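Local coordinates for protein putative glycosyl hydrolase (Bacteroides thetaiotaomicron VPI-5482, PDB 3K11) that is probably a hydrolase of glycosyl hydrolase family 88, acting on an unidentified substrate, at residues A[365-378]-A[390-403]. Numbering follows the deposited sequence. Where two conformers were deposited one is given.
With EDO (1,2-ethanediol), chain T.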
loop_
_atom_site.group_PDB
_atom_site.type_symbol
_atom_site.label_atom_id
_atom_site.label_comp_id
_atom_site.label_asym_id
_atom_site.label_seq_id
_atom_site.Cartn_x
_atom_site.Cartn_y
_atom_site.Cartn_z
ATOM N N ILE A 365 18.310 -21.303 -0.620
ATOM C CA ILE A 365 19.492 -22.074 -0.221
ATOM C C ILE A 365 19.965 -22.796 -1.487
ATOM O O ILE A 365 19.326 -23.742 -1.950
ATOM C CB ILE A 365 19.212 -23.106 0.865
ATOM C CG1 ILE A 365 18.578 -22.464 2.111
ATOM C CG2 ILE A 365 20.551 -23.847 1.210
ATOM C CD1 ILE A 365 18.103 -23.490 3.191
ATOM N N ASN A 366 21.033 -22.319 -2.097
ATOM C CA ASN A 366 21.484 -22.919 -3.367
ATOM C C ASN A 366 22.182 -24.269 -3.200
ATOM O O ASN A 366 22.341 -24.732 -2.082
ATOM C CB ASN A 366 22.278 -21.911 -4.225
ATOM C CG ASN A 366 23.567 -21.497 -3.627
ATOM O OD1 ASN A 366 24.161 -22.223 -2.847
ATOM N ND2 ASN A 366 24.054 -20.335 -4.071
ATOM N N GLU A 367 22.565 -24.929 -4.299
ATOM C CA GLU A 367 23.127 -26.284 -4.189
ATOM C C GLU A 367 24.432 -26.286 -3.410
ATOM O O GLU A 367 24.772 -27.284 -2.783
ATOM C CB GLU A 367 23.342 -26.909 -5.573
ATOM C CG GLU A 367 22.049 -27.215 -6.321
ATOM C CD GLU A 367 22.274 -27.781 -7.725
ATOM O OE1 GLU A 367 23.437 -27.784 -8.204
ATOM O OE2 GLU A 367 21.269 -28.210 -8.338
ATOM N N GLU A 368 25.150 -25.165 -3.434
ATOM C CA GLU A 368 26.369 -25.060 -2.669
ATOM C C GLU A 368 26.140 -24.904 -1.163
ATOM O O GLU A 368 27.057 -25.195 -0.357
ATOM C CB GLU A 368 27.135 -23.872 -3.153
ATOM C CG GLU A 368 28.543 -23.800 -2.601
ATOM C CD GLU A 368 29.344 -22.713 -3.242
ATOM O OE1 GLU A 368 28.768 -21.908 -4.015
ATOM O OE2 GLU A 368 30.557 -22.669 -2.970
ATOM N N GLY A 369 24.944 -24.456 -0.785
ATOM C CA GLY A 369 24.607 -24.210 0.611
ATOM C C GLY A 369 24.647 -22.741 0.995
ATOM O O GLY A 369 24.550 -22.389 2.193
ATOM N N GLN A 370 24.853 -21.878 -0.007
ATOM C CA GLN A 370 24.805 -20.440 0.224
ATOM C C GLN A 370 23.368 -19.992 0.351
ATOM O O GLN A 370 22.464 -20.661 -0.114
ATOM C CB GLN A 370 25.457 -19.670 -0.917
ATOM C CG GLN A 370 26.939 -20.005 -1.110
ATOM C CD GLN A 370 27.539 -19.258 -2.267
ATOM O OE1 GLN A 370 26.889 -19.097 -3.308
ATOM N NE2 GLN A 370 28.791 -18.816 -2.114
ATOM N N VAL A 371 23.185 -18.835 0.962
ATOM C CA VAL A 371 21.871 -18.231 1.128
ATOM C C VAL A 371 21.837 -16.993 0.241
ATOM O O VAL A 371 22.580 -16.015 0.470
ATOM C CB VAL A 371 21.587 -17.870 2.600
ATOM C CG1 VAL A 371 20.289 -17.079 2.702
ATOM C CG2 VAL A 371 21.560 -19.163 3.471
ATOM N N GLU A 372 20.972 -17.046 -0.762
ATOM C CA GLU A 372 20.803 -15.952 -1.733
ATOM C C GLU A 372 19.756 -14.932 -1.305
ATOM O O GLU A 372 18.841 -15.236 -0.541
ATOM C CB GLU A 372 20.413 -16.516 -3.105
ATOM C CG GLU A 372 21.449 -17.524 -3.658
ATOM C CD GLU A 372 21.192 -17.997 -5.098
ATOM O OE1 GLU A 372 20.150 -17.653 -5.733
ATOM O OE2 GLU A 372 22.098 -18.699 -5.626
ATOM N N GLY A 373 19.863 -13.728 -1.871
ATOM C CA GLY A 373 18.887 -12.668 -1.625
ATOM C C GLY A 373 19.001 -11.935 -0.288
ATOM O O GLY A 373 18.024 -11.273 0.119
ATOM N N THR A 374 20.170 -11.994 0.351
ATOM C CA THR A 374 20.395 -11.317 1.621
ATOM C C THR A 374 20.988 -9.927 1.407
ATOM O O THR A 374 22.010 -9.783 0.749
ATOM C CB THR A 374 21.353 -12.078 2.509
ATOM O OG1 THR A 374 20.784 -13.360 2.822
ATOM C CG2 THR A 374 21.644 -11.314 3.813
ATOM N N CYS A 375 20.358 -8.929 2.024
ATOM C CA CYS A 375 20.811 -7.534 2.042
ATOM C C CYS A 375 22.170 -7.435 2.763
ATOM O O CYS A 375 22.363 -7.996 3.839
ATOM C CB CYS A 375 19.768 -6.667 2.792
ATOM S SG CYS A 375 20.231 -4.946 2.973
ATOM N N VAL A 376 23.114 -6.740 2.154
ATOM C CA VAL A 376 24.442 -6.568 2.750
ATOM C C VAL A 376 24.409 -5.639 3.981
ATOM O O VAL A 376 23.372 -5.087 4.327
ATOM C CB VAL A 376 25.454 -6.029 1.698
ATOM C CG1 VAL A 376 25.629 -7.069 0.553
ATOM C CG2 VAL A 376 25.034 -4.618 1.223
ATOM N N GLY A 377 25.548 -5.472 4.650
ATOM C CA GLY A 377 25.600 -4.599 5.829
ATOM C C GLY A 377 25.023 -3.253 5.434
ATOM O O GLY A 377 25.351 -2.740 4.362
ATOM N N THR A 378 24.173 -2.702 6.289
ATOM C CA THR A 378 23.326 -1.508 5.946
ATOM C C THR A 378 23.182 -0.605 7.179
ATOM O O THR A 378 22.775 -1.063 8.269
ATOM C CB THR A 378 21.954 -1.981 5.450
ATOM O OG1 THR A 378 22.126 -2.608 4.179
ATOM C CG2 THR A 378 20.944 -0.809 5.323
ATOM N N ARG A 390 19.900 -1.219 -1.458
ATOM C CA ARG A 390 20.973 -1.969 -0.745
ATOM C C ARG A 390 21.297 -3.231 -1.507
ATOM O O ARG A 390 20.401 -4.019 -1.828
ATOM C CB ARG A 390 20.556 -2.323 0.671
ATOM C CG ARG A 390 20.329 -1.122 1.628
ATOM C CD ARG A 390 21.427 -0.110 1.675
ATOM N NE ARG A 390 22.712 -0.677 2.094
ATOM C CZ ARG A 390 23.905 -0.338 1.593
ATOM N NH1 ARG A 390 24.020 0.542 0.620
ATOM N NH2 ARG A 390 24.993 -0.933 2.065
ATOM N N PRO A 391 22.570 -3.443 -1.836
ATOM C CA PRO A 391 22.931 -4.691 -2.522
ATOM C C PRO A 391 22.613 -5.960 -1.772
ATOM O O PRO A 391 22.536 -5.926 -0.545
ATOM C CB PRO A 391 24.453 -4.587 -2.645
ATOM C CG PRO A 391 24.701 -3.099 -2.702
ATOM C CD PRO A 391 23.726 -2.532 -1.700
ATOM N N VAL A 392 22.454 -7.065 -2.511
ATOM C CA VAL A 392 22.362 -8.400 -1.953
ATOM C C VAL A 392 23.587 -9.184 -2.399
ATOM O O VAL A 392 24.134 -8.924 -3.486
ATOM C CB VAL A 392 21.071 -9.158 -2.360
ATOM C CG1 VAL A 392 19.799 -8.433 -1.767
ATOM C CG2 VAL A 392 20.983 -9.402 -3.891
ATOM N N ASN A 393 24.039 -10.114 -1.551
ATOM C CA ASN A 393 25.191 -10.912 -1.891
ATOM C C ASN A 393 25.189 -12.193 -1.077
ATOM O O ASN A 393 24.834 -12.163 0.091
ATOM C CB ASN A 393 26.488 -10.144 -1.622
ATOM C CG ASN A 393 27.661 -10.777 -2.312
ATOM O OD1 ASN A 393 28.276 -11.675 -1.766
ATOM N ND2 ASN A 393 27.891 -10.409 -3.575
ATOM N N VAL A 394 25.555 -13.309 -1.721
ATOM C CA VAL A 394 25.696 -14.598 -1.028
ATOM C C VAL A 394 26.632 -14.560 0.141
ATOM O O VAL A 394 26.473 -15.343 1.098
ATOM C CB VAL A 394 26.119 -15.707 -2.006
ATOM C CG1 VAL A 394 24.950 -15.981 -3.007
ATOM C CG2 VAL A 394 27.459 -15.335 -2.676
ATOM N N TYR A 395 27.608 -13.666 0.095
ATOM C CA TYR A 395 28.532 -13.562 1.204
ATOM C C TYR A 395 28.124 -12.624 2.344
ATOM O O TYR A 395 28.897 -12.442 3.282
ATOM C CB TYR A 395 29.915 -13.180 0.703
ATOM C CG TYR A 395 30.504 -14.278 -0.145
ATOM C CD1 TYR A 395 30.800 -15.507 0.425
ATOM C CD2 TYR A 395 30.724 -14.104 -1.513
ATOM C CE1 TYR A 395 31.313 -16.535 -0.316
ATOM C CE2 TYR A 395 31.245 -15.152 -2.275
ATOM C CZ TYR A 395 31.533 -16.362 -1.653
ATOM O OH TYR A 395 32.086 -17.438 -2.347
ATOM N N ALA A 396 26.952 -11.979 2.242
ATOM C CA ALA A 396 26.385 -11.245 3.373
ATOM C C ALA A 396 26.179 -12.292 4.446
ATOM O O ALA A 396 25.372 -13.225 4.262
ATOM C CB ALA A 396 25.068 -10.627 2.989
ATOM N N ALA A 397 26.852 -12.128 5.579
ATOM C CA ALA A 397 26.852 -13.162 6.618
ATOM C C ALA A 397 25.508 -13.266 7.365
ATOM O O ALA A 397 25.209 -14.248 8.062
ATOM C CB ALA A 397 27.956 -12.893 7.611
ATOM N N HIS A 398 24.689 -12.248 7.210
ATOM C CA HIS A 398 23.455 -12.104 7.958
ATOM C C HIS A 398 22.443 -13.149 7.628
ATOM O O HIS A 398 21.486 -13.302 8.373
ATOM C CB HIS A 398 22.788 -10.770 7.618
ATOM C CG HIS A 398 23.710 -9.614 7.696
ATOM N ND1 HIS A 398 24.618 -9.330 6.709
ATOM C CD2 HIS A 398 23.896 -8.685 8.670
ATOM C CE1 HIS A 398 25.329 -8.279 7.079
ATOM N NE2 HIS A 398 24.877 -7.846 8.238
ATOM N N GLY A 399 22.591 -13.811 6.476
ATOM C CA GLY A 399 21.594 -14.807 6.096
ATOM C C GLY A 399 21.717 -16.132 6.816
ATOM O O GLY A 399 20.736 -16.870 6.980
ATOM N N TYR A 400 22.934 -16.452 7.256
ATOM C CA TYR A 400 23.244 -17.839 7.634
ATOM C C TYR A 400 22.613 -18.258 8.969
ATOM O O TYR A 400 21.930 -19.305 9.026
ATOM C CB TYR A 400 24.789 -18.051 7.563
ATOM C CG TYR A 400 25.188 -17.981 6.115
ATOM C CD1 TYR A 400 25.039 -19.085 5.292
ATOM C CD2 TYR A 400 25.502 -16.771 5.522
ATOM C CE1 TYR A 400 25.270 -19.001 3.907
ATOM C CE2 TYR A 400 25.756 -16.686 4.128
ATOM C CZ TYR A 400 25.643 -17.808 3.346
ATOM O OH TYR A 400 25.838 -17.742 1.978
ATOM N N GLY A 401 22.867 -17.467 10.018
ATOM C CA GLY A 401 22.336 -17.716 11.364
ATOM C C GLY A 401 20.838 -17.859 11.330
ATOM O O GLY A 401 20.267 -18.833 11.812
ATOM N N PRO A 402 20.184 -16.860 10.780
ATOM C CA PRO A 402 18.734 -16.904 10.711
ATOM C C PRO A 402 18.124 -18.085 9.979
ATOM O O PRO A 402 17.167 -18.640 10.447
ATOM C CB PRO A 402 18.387 -15.581 10.079
ATOM C CG PRO A 402 19.470 -14.649 10.491
ATOM C CD PRO A 402 20.721 -15.537 10.436
ATOM N N VAL A 403 18.707 -18.508 8.861
ATOM C CA VAL A 403 18.193 -19.661 8.149
ATOM C C VAL A 403 18.350 -20.888 9.012
ATOM O O VAL A 403 17.451 -21.733 9.074
ATOM C CB VAL A 403 18.899 -19.798 6.770
ATOM C CG1 VAL A 403 18.634 -21.173 6.146
ATOM C CG2 VAL A 403 18.423 -18.632 5.845
HETATM C C1 EDO T . 18.601 -20.710 -4.753
HETATM O O1 EDO T . 18.023 -19.447 -5.191
HETATM C C2 EDO T . 18.755 -21.702 -5.907
HETATM O O2 EDO T . 19.819 -21.305 -6.816
HETATM O O HOH W 1 23.323 -14.580 2.953
#
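Arg390 reaches Gly377 and Thr378 along a side chain bent at both chi2 (-50°) and chi3 (-59°). Its CB lies 3.5 Å from Cys375 SG; CG and CD then run past OG1 and CG2 of Thr378, and the bends turn the guanidinium back toward the 365-378 backbone. There NE donates to Thr378 OG1 at 2.9 Å, with the oxygen practically in the guanidinium plane, and NH2 donates in plane to Gly377 O. Thr378 OG1 itself donates to Val376 O; the hydroxyl therefore accepts one bond and donates another. A methionine in place of Arg390 would probably leave Gly377 O without this donor and Thr378 OG1 freer to turn. Next along the chain the backbones form a single beta bridge at Cys375 and Val392: Val376 N donates to Pro391 O (2.9 Å, 167° at the hydrogen) and Asn393 N to Thr374 O. Asn393 also closes an Asx turn, its OD1 accepting from Tyr395 N. Further on, Tyr400 OH links both segments, taking the N-H of Val371 at 3.0 Å and donating to Val394 O at 2.6 Å, while Val371 CB lies over one ring face. A water joins Val371 O, Thr374 OG1 and Ala396 O. At Gly399 a side chain would run into Thr374 OG1, since even a beta carbon would clash. The contact thus ties the loop following helix 347-362 to the start of helix 400-416; helix 29-45 packs on Ile365, Tyr395 and Tyr400, helix 326-342 on Val371 and Thr374, and helix 82-98 on Tyr400 and His398.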